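Local coordinates for protein fusarinine C esterase sidJ (Aspergillus fumigatus, PDB 6GUP) that hydrolyses the ester bonds of the fungal siderophore fusarinine C, releasing fusarinine and iron, but leaves triacetylfusarinine C uncleaved, at residues Leu72-Ser77 with Asp87-Glu92; Leu83-Arg88 with Pro246-Leu251; Cys128-Leu133 with Lys263-Ile268; Pro165-Glu170 with Leu251-Leu256; Val212-Ala217 with Leu229-Phe234. One frame throughout, in Å; residues are numbered along the deposited sequence.

Contact 1: Leu72-Ser77 with Asp87-Glu92; sequences LTLTSS and DRDTNE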
# COMPACT_ATOMS: atom_id res chain seq x y z
N LEU A 72 9.13 1.78 -2.97
CA LEU A 72 8.53 0.45 -2.85
C LEU A 72 7.45 0.31 -1.78
O LEU A 72 7.35 1.13 -0.87
CB LEU A 72 9.61 -0.63 -2.63
CG LEU A 72 10.11 -0.92 -1.21
CD1 LEU A 72 11.10 -2.07 -1.23
CD2 LEU A 72 10.71 0.32 -0.57
N THR A 73 6.67 -0.76 -1.93
CA THR A 73 5.72 -1.20 -0.91
C THR A 73 6.32 -2.37 -0.14
O THR A 73 7.06 -3.18 -0.69
CB THR A 73 4.39 -1.67 -1.53
OG1 THR A 73 4.62 -2.75 -2.44
CG2 THR A 73 3.70 -0.52 -2.25
N LEU A 74 6.00 -2.41 1.15
CA LEU A 74 6.33 -3.53 2.03
C LEU A 74 5.00 -4.07 2.56
O LEU A 74 3.94 -3.53 2.24
CB LEU A 74 7.21 -3.03 3.19
CG LEU A 74 8.46 -2.22 2.81
CD1 LEU A 74 9.04 -1.52 4.03
CD2 LEU A 74 9.51 -3.11 2.17
N THR A 75 5.06 -5.14 3.35
CA THR A 75 3.87 -5.62 4.07
C THR A 75 3.48 -4.60 5.14
O THR A 75 2.30 -4.39 5.40
CB THR A 75 4.11 -7.00 4.71
OG1 THR A 75 4.47 -7.95 3.69
CG2 THR A 75 2.86 -7.51 5.44
N SER A 76 4.49 -3.97 5.75
CA SER A 76 4.28 -2.91 6.74
C SER A 76 3.67 -1.62 6.19
O SER A 76 3.17 -0.80 6.96
CB SER A 76 5.60 -2.60 7.45
OG SER A 76 6.10 -3.76 8.08
N SER A 77 3.75 -1.42 4.87
CA SER A 77 2.99 -0.36 4.19
C SER A 77 1.48 -0.52 4.44
O SER A 77 0.79 0.47 4.69
CB SER A 77 3.24 -0.37 2.68
OG SER A 77 4.63 -0.32 2.39
N ASP A 87 12.15 -6.81 10.95
CA ASP A 87 12.74 -8.03 10.36
C ASP A 87 12.12 -8.37 9.00
O ASP A 87 12.85 -8.70 8.06
CB ASP A 87 12.59 -9.23 11.30
CG ASP A 87 13.61 -9.23 12.45
OD1 ASP A 87 14.58 -8.45 12.42
OD2 ASP A 87 13.44 -10.04 13.38
N ARG A 88 10.80 -8.28 8.91
CA ARG A 88 10.08 -8.53 7.65
C ARG A 88 10.34 -7.43 6.61
O ARG A 88 10.50 -7.73 5.42
CB ARG A 88 8.59 -8.64 7.92
CG ARG A 88 7.75 -9.16 6.75
CD ARG A 88 6.28 -9.16 7.13
NE ARG A 88 5.86 -7.82 7.57
CZ ARG A 88 4.88 -7.55 8.43
NH1 ARG A 88 4.15 -8.52 9.00
NH2 ARG A 88 4.61 -6.28 8.73
N ASP A 89 10.35 -6.18 7.06
CA ASP A 89 10.73 -5.03 6.22
C ASP A 89 12.07 -5.26 5.54
O ASP A 89 12.22 -5.09 4.33
CB ASP A 89 10.85 -3.75 7.06
CG ASP A 89 9.51 -3.16 7.42
OD1 ASP A 89 8.49 -3.87 7.35
OD2 ASP A 89 9.48 -1.96 7.78
N THR A 90 13.04 -5.65 6.36
CA THR A 90 14.40 -5.92 5.93
C THR A 90 14.49 -7.04 4.87
O THR A 90 15.24 -6.91 3.90
CB THR A 90 15.27 -6.23 7.16
OG1 THR A 90 15.51 -5.01 7.88
CG2 THR A 90 16.58 -6.82 6.78
N ASN A 91 13.73 -8.12 5.06
CA ASN A 91 13.70 -9.23 4.09
C ASN A 91 13.15 -8.79 2.74
O ASN A 91 13.66 -9.19 1.69
CB ASN A 91 12.84 -10.39 4.61
CG ASN A 91 13.43 -11.07 5.84
OD1 ASN A 91 12.72 -11.39 6.78
ND2 ASN A 91 14.74 -11.31 5.82
N GLU A 92 12.10 -7.97 2.77
CA GLU A 92 11.45 -7.48 1.56
C GLU A 92 12.28 -6.43 0.83
O GLU A 92 12.27 -6.39 -0.40
CB GLU A 92 10.05 -6.94 1.90
CG GLU A 92 9.10 -8.06 2.30
CD GLU A 92 7.83 -7.60 2.98
OE1 GLU A 92 7.66 -6.38 3.21
OE2 GLU A 92 7.00 -8.47 3.31
O HOH W 1 7.08 -5.49 5.73

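Contact 2: Leu83-Arg88 with Pro246-Leu251; sequences LGHLDR and PSEDDL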
# COMPACT_ATOMS: atom_id res chain seq x y z
N LEU A 83 3.72 -4.13 15.88
CA LEU A 83 5.10 -4.17 16.39
C LEU A 83 5.80 -5.42 15.85
O LEU A 83 5.15 -6.40 15.47
CB LEU A 83 5.11 -4.18 17.93
CG LEU A 83 6.39 -4.44 18.74
CD1 LEU A 83 7.40 -3.30 18.64
CD2 LEU A 83 6.05 -4.70 20.20
N GLY A 84 7.13 -5.39 15.82
CA GLY A 84 7.94 -6.52 15.38
C GLY A 84 7.93 -6.62 13.87
O GLY A 84 7.81 -7.72 13.32
N HIS A 85 8.06 -5.47 13.21
CA HIS A 85 7.92 -5.36 11.75
C HIS A 85 9.24 -5.18 10.99
O HIS A 85 9.28 -5.44 9.78
CB HIS A 85 6.95 -4.22 11.41
CG HIS A 85 7.52 -2.85 11.61
ND1 HIS A 85 7.44 -2.18 12.81
CD2 HIS A 85 8.16 -2.02 10.76
CE1 HIS A 85 8.02 -1.00 12.69
NE2 HIS A 85 8.47 -0.88 11.46
N LEU A 86 10.30 -4.75 11.67
CA LEU A 86 11.57 -4.42 11.01
C LEU A 86 12.28 -5.62 10.36
O LEU A 86 12.94 -5.45 9.34
CB LEU A 86 12.54 -3.71 11.96
CG LEU A 86 12.28 -2.24 12.31
CD1 LEU A 86 13.43 -1.71 13.16
CD2 LEU A 86 12.12 -1.37 11.07
N ASP A 87 12.15 -6.81 10.95
CA ASP A 87 12.74 -8.03 10.36
C ASP A 87 12.12 -8.37 9.00
O ASP A 87 12.85 -8.70 8.06
CB ASP A 87 12.59 -9.23 11.30
CG ASP A 87 13.61 -9.23 12.45
OD1 ASP A 87 14.58 -8.45 12.42
OD2 ASP A 87 13.44 -10.04 13.38
N ARG A 88 10.80 -8.28 8.91
CA ARG A 88 10.08 -8.53 7.65
C ARG A 88 10.34 -7.43 6.61
O ARG A 88 10.50 -7.73 5.42
CB ARG A 88 8.59 -8.64 7.92
CG ARG A 88 7.75 -9.16 6.75
CD ARG A 88 6.28 -9.16 7.13
NE ARG A 88 5.86 -7.82 7.57
CZ ARG A 88 4.88 -7.55 8.43
NH1 ARG A 88 4.15 -8.52 9.00
NH2 ARG A 88 4.61 -6.28 8.73
N PRO A 246 16.46 -0.55 24.98
CA PRO A 246 15.24 -0.02 24.33
C PRO A 246 14.49 -1.01 23.43
O PRO A 246 14.92 -2.16 23.27
CB PRO A 246 15.80 1.11 23.47
CG PRO A 246 17.13 0.60 23.06
CD PRO A 246 17.67 -0.07 24.28
N SER A 247 13.38 -0.55 22.85
CA SER A 247 12.57 -1.34 21.93
C SER A 247 13.17 -1.39 20.52
O SER A 247 14.15 -0.70 20.23
CB SER A 247 11.14 -0.79 21.87
OG SER A 247 11.09 0.46 21.19
N GLU A 248 12.56 -2.21 19.66
CA GLU A 248 12.98 -2.36 18.26
C GLU A 248 12.96 -1.04 17.49
O GLU A 248 13.88 -0.75 16.72
CB GLU A 248 12.08 -3.39 17.55
CG GLU A 248 12.36 -3.59 16.07
CD GLU A 248 11.39 -4.55 15.42
OE1 GLU A 248 10.19 -4.21 15.32
OE2 GLU A 248 11.82 -5.64 14.99
N ASP A 249 11.90 -0.26 17.68
CA ASP A 249 11.73 1.03 17.00
C ASP A 249 12.69 2.10 17.51
O ASP A 249 13.15 2.94 16.74
CB ASP A 249 10.29 1.55 17.17
CG ASP A 249 9.26 0.62 16.56
OD1 ASP A 249 9.53 0.02 15.50
OD2 ASP A 249 8.16 0.49 17.14
N ASP A 250 12.99 2.06 18.81
CA ASP A 250 13.76 3.11 19.47
C ASP A 250 15.26 3.00 19.18
O ASP A 250 16.06 2.60 20.03
CB ASP A 250 13.46 3.10 20.98
CG ASP A 250 13.96 4.35 21.69
OD1 ASP A 250 14.12 5.39 21.03
OD2 ASP A 250 14.17 4.28 22.92
N LEU A 251 15.63 3.36 17.95
CA LEU A 251 17.02 3.35 17.48
C LEU A 251 17.68 4.72 17.60
O LEU A 251 18.90 4.80 17.74
CB LEU A 251 17.09 2.89 16.02
CG LEU A 251 16.63 1.45 15.73
CD1 LEU A 251 16.41 1.25 14.24
CD2 LEU A 251 17.62 0.44 16.27

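Contact 3: Cys128-Leu133 with Lys263-Ile268; sequences CVLHYL and KTFGMI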
# COMPACT_ATOMS: atom_id res chain seq x y z
N CYS A 128 14.47 1.03 9.01
CA CYS A 128 14.71 -0.08 8.08
C CYS A 128 16.14 -0.11 7.54
O CYS A 128 16.71 -1.19 7.37
CB CYS A 128 13.73 -0.04 6.90
SG CYS A 128 11.99 0.13 7.38
N VAL A 129 16.72 1.06 7.30
CA VAL A 129 18.09 1.19 6.79
C VAL A 129 19.10 0.69 7.84
O VAL A 129 19.94 -0.16 7.53
CB VAL A 129 18.43 2.64 6.37
CG1 VAL A 129 19.89 2.78 5.95
CG2 VAL A 129 17.52 3.08 5.22
N LEU A 130 19.01 1.21 9.06
CA LEU A 130 19.91 0.80 10.15
C LEU A 130 19.71 -0.66 10.56
O LEU A 130 20.67 -1.36 10.87
CB LEU A 130 19.75 1.72 11.37
CG LEU A 130 20.65 1.47 12.59
CD1 LEU A 130 22.12 1.39 12.22
CD2 LEU A 130 20.44 2.56 13.64
N HIS A 131 18.45 -1.12 10.54
CA HIS A 131 18.12 -2.51 10.85
C HIS A 131 18.66 -3.47 9.77
O HIS A 131 19.18 -4.54 10.09
CB HIS A 131 16.60 -2.67 10.98
CG HIS A 131 16.17 -3.92 11.69
ND1 HIS A 131 15.88 -3.95 13.03
CD2 HIS A 131 15.93 -5.17 11.23
CE1 HIS A 131 15.50 -5.17 13.38
NE2 HIS A 131 15.52 -5.93 12.30
N TYR A 132 18.56 -3.06 8.50
CA TYR A 132 19.15 -3.80 7.38
C TYR A 132 20.66 -4.01 7.58
O TYR A 132 21.17 -5.12 7.38
CB TYR A 132 18.90 -3.06 6.05
CG TYR A 132 19.31 -3.81 4.80
CD1 TYR A 132 20.64 -3.79 4.35
CD2 TYR A 132 18.38 -4.51 4.04
CE1 TYR A 132 21.02 -4.46 3.20
CE2 TYR A 132 18.75 -5.19 2.89
CZ TYR A 132 20.07 -5.16 2.47
OH TYR A 132 20.45 -5.84 1.34
N LEU A 133 21.35 -2.95 8.00
CA LEU A 133 22.81 -2.97 8.15
C LEU A 133 23.32 -3.61 9.45
O LEU A 133 24.40 -4.19 9.45
CB LEU A 133 23.36 -1.54 8.05
CG LEU A 133 23.19 -0.83 6.70
CD1 LEU A 133 23.61 0.63 6.81
CD2 LEU A 133 23.97 -1.55 5.61
N LYS A 263 25.40 -1.65 19.70
CA LYS A 263 24.57 -2.76 19.22
C LYS A 263 23.87 -2.49 17.88
O LYS A 263 23.41 -3.43 17.23
CB LYS A 263 23.50 -3.14 20.26
CG LYS A 263 24.07 -3.46 21.63
CD LYS A 263 23.22 -4.45 22.40
CE LYS A 263 23.73 -4.63 23.82
NZ LYS A 263 23.37 -5.95 24.40
N THR A 264 23.78 -1.21 17.48
CA THR A 264 23.09 -0.82 16.25
C THR A 264 24.07 -0.18 15.25
O THR A 264 24.49 -0.83 14.30
CB THR A 264 21.90 0.11 16.55
OG1 THR A 264 22.36 1.27 17.26
CG2 THR A 264 20.86 -0.62 17.38
N PHE A 265 24.44 1.08 15.48
CA PHE A 265 25.41 1.77 14.62
C PHE A 265 26.77 1.06 14.62
O PHE A 265 27.41 0.93 13.58
CB PHE A 265 25.61 3.23 15.06
CG PHE A 265 24.45 4.13 14.74
CD1 PHE A 265 24.35 4.74 13.49
CD2 PHE A 265 23.46 4.37 15.68
CE1 PHE A 265 23.29 5.58 13.20
CE2 PHE A 265 22.39 5.21 15.39
CZ PHE A 265 22.30 5.81 14.15
N GLY A 266 27.19 0.59 15.80
CA GLY A 266 28.43 -0.16 15.96
C GLY A 266 28.48 -1.51 15.25
O GLY A 266 29.57 -1.99 14.93
N MET A 267 27.32 -2.11 15.01
CA MET A 267 27.25 -3.37 14.25
C MET A 267 27.26 -3.21 12.72
O MET A 267 27.29 -4.22 12.01
CB MET A 267 26.01 -4.18 14.68
CG MET A 267 26.06 -4.70 16.11
SD MET A 267 27.45 -5.80 16.46
CE MET A 267 27.11 -7.18 15.37
N ILE A 268 27.26 -1.97 12.21
CA ILE A 268 27.33 -1.74 10.76
C ILE A 268 28.64 -2.30 10.18
O ILE A 268 28.63 -2.96 9.15
CB ILE A 268 27.17 -0.24 10.40
CG1 ILE A 268 25.75 0.24 10.74
CG2 ILE A 268 27.44 0.00 8.91
CD1 ILE A 268 25.57 1.74 10.73
O HOH W 2 26.49 -3.69 7.72

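Contact 4: Pro165-Glu170 with Leu251-Leu256; sequences PVSDRE and LFSSDL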
# COMPACT_ATOMS: atom_id res chain seq x y z
N PRO A 165 16.25 10.79 10.68
CA PRO A 165 16.01 9.66 11.58
C PRO A 165 15.70 10.17 12.99
O PRO A 165 16.61 10.62 13.70
CB PRO A 165 17.33 8.88 11.54
CG PRO A 165 18.36 9.90 11.18
CD PRO A 165 17.67 10.90 10.30
N VAL A 166 14.43 10.11 13.36
CA VAL A 166 13.91 10.77 14.55
C VAL A 166 13.22 9.74 15.44
O VAL A 166 12.50 8.86 14.95
CB VAL A 166 12.93 11.90 14.15
CG1 VAL A 166 12.11 12.40 15.34
CG2 VAL A 166 13.70 13.05 13.52
N SER A 167 13.45 9.85 16.75
CA SER A 167 12.81 8.98 17.74
C SER A 167 11.32 9.33 17.87
O SER A 167 10.98 10.46 18.21
CB SER A 167 13.50 9.11 19.10
OG SER A 167 12.75 8.48 20.13
N ASP A 168 10.46 8.35 17.59
CA ASP A 168 9.02 8.49 17.81
C ASP A 168 8.70 8.67 19.29
O ASP A 168 7.82 9.45 19.64
CB ASP A 168 8.25 7.27 17.28
CG ASP A 168 8.21 7.21 15.76
OD1 ASP A 168 7.92 8.25 15.12
OD2 ASP A 168 8.43 6.12 15.20
N ARG A 169 9.42 7.94 20.14
CA ARG A 169 9.31 8.08 21.59
C ARG A 169 9.55 9.53 22.03
O ARG A 169 8.74 10.10 22.76
CB ARG A 169 10.28 7.13 22.31
CG ARG A 169 10.59 7.52 23.74
CD ARG A 169 11.52 6.54 24.43
NE ARG A 169 11.95 7.11 25.71
CZ ARG A 169 13.09 7.79 25.92
NH1 ARG A 169 13.33 8.26 27.15
NH2 ARG A 169 14.00 7.97 24.97
N GLU A 170 10.66 10.10 21.59
CA GLU A 170 11.00 11.49 21.93
C GLU A 170 10.11 12.52 21.23
O GLU A 170 9.92 13.61 21.75
CB GLU A 170 12.48 11.78 21.66
CG GLU A 170 13.40 11.17 22.71
CD GLU A 170 14.84 11.64 22.58
OE1 GLU A 170 15.36 11.68 21.45
OE2 GLU A 170 15.45 11.94 23.62
N LEU A 251 15.63 3.36 17.95
CA LEU A 251 17.02 3.35 17.48
C LEU A 251 17.68 4.72 17.60
O LEU A 251 18.90 4.80 17.74
CB LEU A 251 17.09 2.89 16.02
CG LEU A 251 16.63 1.45 15.73
CD1 LEU A 251 16.41 1.25 14.24
CD2 LEU A 251 17.62 0.44 16.27
N PHE A 252 16.88 5.79 17.57
CA PHE A 252 17.39 7.16 17.39
C PHE A 252 17.16 8.11 18.57
O PHE A 252 17.29 9.33 18.42
CB PHE A 252 16.78 7.76 16.11
CG PHE A 252 16.95 6.89 14.89
CD1 PHE A 252 18.22 6.49 14.48
CD2 PHE A 252 15.85 6.48 14.14
CE1 PHE A 252 18.39 5.69 13.36
CE2 PHE A 252 16.02 5.68 13.01
CZ PHE A 252 17.29 5.28 12.62
N SER A 253 16.84 7.57 19.75
CA SER A 253 16.67 8.40 20.96
C SER A 253 18.01 8.96 21.44
O SER A 253 19.03 8.27 21.42
CB SER A 253 15.99 7.64 22.09
OG SER A 253 14.58 7.64 21.93
N SER A 254 17.99 10.22 21.88
CA SER A 254 19.19 10.94 22.30
C SER A 254 19.79 10.47 23.62
O SER A 254 20.97 10.73 23.87
CB SER A 254 18.90 12.44 22.36
OG SER A 254 17.98 12.75 23.40
N ASP A 255 19.00 9.79 24.46
CA ASP A 255 19.47 9.31 25.77
C ASP A 255 19.89 7.82 25.79
O ASP A 255 20.07 7.25 26.87
CB ASP A 255 18.43 9.61 26.86
CG ASP A 255 17.11 8.86 26.66
OD1 ASP A 255 16.82 8.43 25.53
OD2 ASP A 255 16.36 8.73 27.65
N LEU A 256 20.04 7.20 24.61
CA LEU A 256 20.58 5.85 24.52
C LEU A 256 22.07 5.87 24.86
O LEU A 256 22.78 6.80 24.49
CB LEU A 256 20.39 5.25 23.12
CG LEU A 256 18.97 5.08 22.60
CD1 LEU A 256 19.00 4.42 21.23
CD2 LEU A 256 18.10 4.27 23.55
O HOH W 3 15.79 11.46 17.64

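Contact 5: Val212-Ala217 with Leu229-Phe234; sequences VLLPLA and LSARRF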
# COMPACT_ATOMS: atom_id res chain seq x y z
N VAL A 212 -5.36 -5.45 19.34
CA VAL A 212 -6.38 -4.46 19.67
C VAL A 212 -5.95 -3.13 19.06
O VAL A 212 -4.99 -2.50 19.53
CB VAL A 212 -6.56 -4.31 21.20
CG1 VAL A 212 -7.63 -3.26 21.53
CG2 VAL A 212 -6.93 -5.65 21.83
N LEU A 213 -6.64 -2.71 18.00
CA LEU A 213 -6.36 -1.44 17.35
C LEU A 213 -6.98 -0.32 18.17
O LEU A 213 -8.18 -0.34 18.45
CB LEU A 213 -6.93 -1.41 15.93
CG LEU A 213 -6.50 -2.52 14.96
CD1 LEU A 213 -7.11 -2.25 13.60
CD2 LEU A 213 -4.98 -2.64 14.85
N LEU A 214 -6.15 0.65 18.56
CA LEU A 214 -6.61 1.79 19.35
C LEU A 214 -7.30 2.79 18.43
O LEU A 214 -7.02 2.82 17.23
CB LEU A 214 -5.43 2.44 20.09
CG LEU A 214 -4.66 1.52 21.04
CD1 LEU A 214 -3.37 2.18 21.50
CD2 LEU A 214 -5.51 1.12 22.24
N PRO A 215 -8.22 3.61 18.98
CA PRO A 215 -8.99 4.53 18.14
C PRO A 215 -8.11 5.57 17.43
O PRO A 215 -7.25 6.18 18.07
CB PRO A 215 -9.95 5.22 19.12
CG PRO A 215 -9.94 4.38 20.35
CD PRO A 215 -8.58 3.77 20.41
N LEU A 216 -8.35 5.74 16.13
CA LEU A 216 -7.59 6.69 15.32
C LEU A 216 -7.85 8.13 15.79
O LEU A 216 -6.93 8.95 15.80
CB LEU A 216 -7.94 6.52 13.83
CG LEU A 216 -6.98 6.98 12.72
CD1 LEU A 216 -6.88 8.50 12.65
CD2 LEU A 216 -5.60 6.36 12.84
N ALA A 217 -9.09 8.42 16.19
CA ALA A 217 -9.46 9.71 16.77
C ALA A 217 -8.52 10.12 17.91
O ALA A 217 -8.09 11.27 17.97
CB ALA A 217 -10.89 9.68 17.28
N LEU A 229 -2.63 2.54 15.15
CA LEU A 229 -1.79 1.91 16.16
C LEU A 229 -2.50 0.79 16.89
O LEU A 229 -3.59 0.97 17.42
CB LEU A 229 -1.31 2.96 17.18
CG LEU A 229 -0.30 4.01 16.69
CD1 LEU A 229 -0.07 5.04 17.78
CD2 LEU A 229 1.02 3.37 16.28
N SER A 230 -1.86 -0.38 16.91
CA SER A 230 -2.26 -1.47 17.79
C SER A 230 -1.81 -1.14 19.21
O SER A 230 -0.95 -0.28 19.42
CB SER A 230 -1.65 -2.81 17.35
OG SER A 230 -0.25 -2.84 17.58
N ALA A 231 -2.41 -1.82 20.18
CA ALA A 231 -2.05 -1.65 21.59
C ALA A 231 -0.59 -2.01 21.85
O ALA A 231 0.11 -1.29 22.56
CB ALA A 231 -2.96 -2.49 22.47
N ARG A 232 -0.15 -3.13 21.27
CA ARG A 232 1.24 -3.58 21.42
C ARG A 232 2.24 -2.61 20.80
O ARG A 232 3.30 -2.38 21.38
CB ARG A 232 1.43 -4.97 20.82
CG ARG A 232 0.86 -6.07 21.69
CD ARG A 232 1.24 -7.45 21.18
NE ARG A 232 0.61 -7.77 19.90
CZ ARG A 232 0.70 -8.95 19.28
NH1 ARG A 232 1.41 -9.95 19.81
NH2 ARG A 232 0.09 -9.14 18.12
N ARG A 233 1.90 -2.07 19.63
CA ARG A 233 2.78 -1.10 18.99
C ARG A 233 2.85 0.22 19.76
O ARG A 233 3.92 0.79 19.90
CB ARG A 233 2.36 -0.82 17.55
CG ARG A 233 3.48 -0.16 16.80
CD ARG A 233 3.16 0.33 15.40
NE ARG A 233 4.05 1.45 15.06
CZ ARG A 233 5.38 1.39 14.98
NH1 ARG A 233 6.05 0.25 15.19
NH2 ARG A 233 6.07 2.49 14.69
N PHE A 234 1.70 0.69 20.23
CA PHE A 234 1.65 1.91 21.03
C PHE A 234 2.46 1.79 22.32
O PHE A 234 3.14 2.75 22.71
CB PHE A 234 0.19 2.29 21.33
CG PHE A 234 0.06 3.44 22.28
CD1 PHE A 234 -0.09 4.74 21.81
CD2 PHE A 234 0.09 3.23 23.65
CE1 PHE A 234 -0.20 5.81 22.69
CE2 PHE A 234 -0.03 4.28 24.53
CZ PHE A 234 -0.18 5.57 24.05
O HOH W 4 -2.09 -5.16 20.06
O HOH W 5 -5.00 4.22 15.91

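Contact 1: Leu72-Ser77 with Asp87-Glu92
The side chains of Glu92 and Thr75 cross at about a right angle, and both carboxylate oxygens of Glu92 are used. In this alpha/beta-hydrolase the contact joins the turn that follows strand 67-72 of the main sheet to the first turns of helix 86-108. Thr75 N gives a fairly straight bond to Glu92 OE1 (2.9 Å, 165°), and Thr75 OG1 donates to Glu92 OE2 at 2.6 Å. Both donors come from the syn side, somewhat out of the carboxylate plane, and the two bonds together fix the rotation of the group.

Arg88 also crosses Thr75 at roughly a right angle. A bend at chi3 (56°) carries its guanidinium back over the threonine, so that Thr75 CG2 lies 3.6 Å above the centre of one face. The edge of the same group is used differently: Arg88 NH2 donates in plane to Ser76 OG, 3.0 Å away. Ser76 OG in turn donates to the syn lone pair of Asp89 OD1, at 2.5 Å, and therefore works as a relay between a cation and a buried carboxylate. Leu74 runs at right angles to Asp89, with Leu74 CD1 3.8 Å from Asp89 CG. Between the two segments sits a water that accepts from Ser76 N and Arg88 NE and donates to Asp89 OD1 and to Glu92 OE1, the latter at 2.7 Å.

Contact 2: Leu83-Arg88 with Pro246-Leu251
The imidazole of His85 has the side chain of its neighbour Leu86 over one face, Leu86 CG standing about 4.1 Å above the plane and offset toward the rim. From the other segment two carboxylates approach this ring obliquely. Asp249 OD1 comes within 3.3 Å of His85 CE1, with ring and carboxylate planes 39° apart, while Glu248 OE1 stays 4.2 Å from His85 ND1. The ring is brought there by a chi1 of 74°, which places His85 CG between the backbone N and the carbonyl carbon.

Glu248 contributes the largest buried area of the contact. With CG anti to the backbone N, its side chain reaches out from the loop and slides past Leu86 in the opposite direction; Leu86 CD1 packs against Glu248 CG at 3.6 Å. At the end of this chain Glu248 OE1 comes up to the Gly84-His85 backbone, 3.2 Å from Gly84 CA, and accepts a weak, bent bond from His85 N (3.3 Å, 128°). Leu86 CD1 also approaches Leu251 CD1, adding a looser apolar contact at 4.3 Å.

The contact thereby ties the start of helix 86-108 to the long loop between helices 231-238 and 258-262 in this alpha/beta-hydrolase. Asp249 finds its strong partner in Arg233, to which Asp249 OD2 is salt-bridged. With that arginine near as well as the two acidic groups, the ionisation of His85 is probably subject to opposing influences, while the weak backbone bond is consistent with Glu248 being placed in good part by packing along its aliphatic portion.

Contact 3: Cys128-Leu133 with Lys263-Ile268
Leu130 fills the tight part of this contact, dividing its two methyl groups between different partners. Leu130 CD2 sits over one face of the Phe265 ring, 3.9 Å from the centroid and 18° off the normal, which makes a CH-pi contact. The other branch, Leu130 CD1, meets Ile268 CD1 at 3.8 Å, the two side chains crossing at about a right angle. With Leu130 CG anti to the backbone N (chi1 -178°) the fork is carried out from the helix toward the loop. Thr264 adds a flank, its CB 4.1 Å from Leu130 CD2.

Helix 125-134 follows the strand 117-122 and the probable nucleophile elbow of the alpha/beta-hydrolase fold; here its Leu130-Leu133 side is covered by residues 263-268, which lead into helix 268-271. Phe265 also stacks with the ring of Trp302.

One helical turn further on the fit is looser. Leu133 CB touches Ile268 CG1 at 4.0 Å, and no direct hydrogen bond joins the two segments. Instead a water bridges the backbones, donating to Leu133 O at 2.8 Å and to Ile268 O at 2.7 Å.

Contact 4: Pro165-Glu170 with Leu251-Leu256
The N-terminus of helix 168-178 is where this contact forms, with Ser167 in the N-cap position and the loop 251-256 laid against it. Ser167 OG, turned anti to its own backbone N, can meet two partners: it accepts from Glu170 N in a straight capping bond (3.0 Å, 170°) and donates to Ser253 OG at 2.7 Å. Ser253 OG also bonds to Asp250, so the cap is linked through Ser253 to that carboxylate.

Beyond the cap, Arg169 and Asp255 approach from opposite directions and form an end-on salt bridge. Arg169 NH2 lies 2.9 Å from Asp255 OD1 and Arg169 NH1 lies 3.1 Å from Asp255 OD2; the planes are only 2° apart, although each donor is tilted slightly off the carboxylate plane. In the alpha/beta-hydrolase fold this helix follows strand 159-163, and the loop it receives turns sharply in a type I beta turn from Ser253 to Leu256. Glu170 grips that turn twice: its OE2 takes the hydroxyl of Ser254 through the syn lone pair at 2.7 Å, while Ser254 N reaches Glu170 OE1 from above the carboxylate plane.

Pro165 supplies the apolar end. Its CB stands over the centre of the Phe252 ring, 3.6 Å from the centroid and 4° off the normal, and Leu251 CB covers the opposite face. Nearby, a water accepts from Ser167 N and donates to Phe252 O at 2.7 Å.

Contact 5: Val212-Ala217 with Leu229-Phe234
Leu213 and Ser230 form a single beta bridge, their CA atoms 4.1 Å apart, secured by backbone bonds from Ala231 N to Val212 O (2.7 Å, 140°) and from Leu214 N to Leu229 O (2.8 Å, 159°). The bridge joins the short strand 211-213 to the residues that lead into helix 231-238, about 21 Å from the centre of the chain (centre to centre) in this alpha/beta-hydrolase. Ser230 is the N-cap of that helix: its OG accepts from Arg233 N and is also bonded to Trp81.

On the side-chain level Leu214 does most of the touching. Its CD1 comes to 3.6 Å from Phe234 CB, and the two side chains cross at about a right angle, with the methyl approaching the aromatic ring obliquely. Phe234 CG, anti to the backbone N (chi1 173°), is met by the same methyl at 3.7 Å. Val212 CB and Ala231 CB are 4.2 Å apart. Val212 and Leu213 also pair antiparallel with a strand of the second subunit, where Leu213 packs on Leu213 of that chain, so the bridge adjoins the dimer interface. A water joins the other end, donating to Leu214 O at 2.8 Å and accepting from Leu229 N.

Contacts 1 and 2 share Asp87 and Arg88, so the start of helix 86-108 serves both, their centres about 12 Å apart. Contact 3 joins them through Asp87 OD1 and His131 NE2, 2.7 Å apart and probably hydrogen-bonded. Contacts 2 and 4 share Leu251, and Leu130 CD2 of contact 3 lies 3.7 Å from Phe252 CE1 of contact 4. Contact 5 is about 27 Å from contact 3 between centres, but His85 CE1 of contact 2 packs 3.4 Å from its Arg233 NH1. Contact 4 probably borders the active site, since Val166 touches Asp286 of the inferred Ser123-His327-Asp286 triad; contact 3 uses helix 125-134, which follows that serine in the chain.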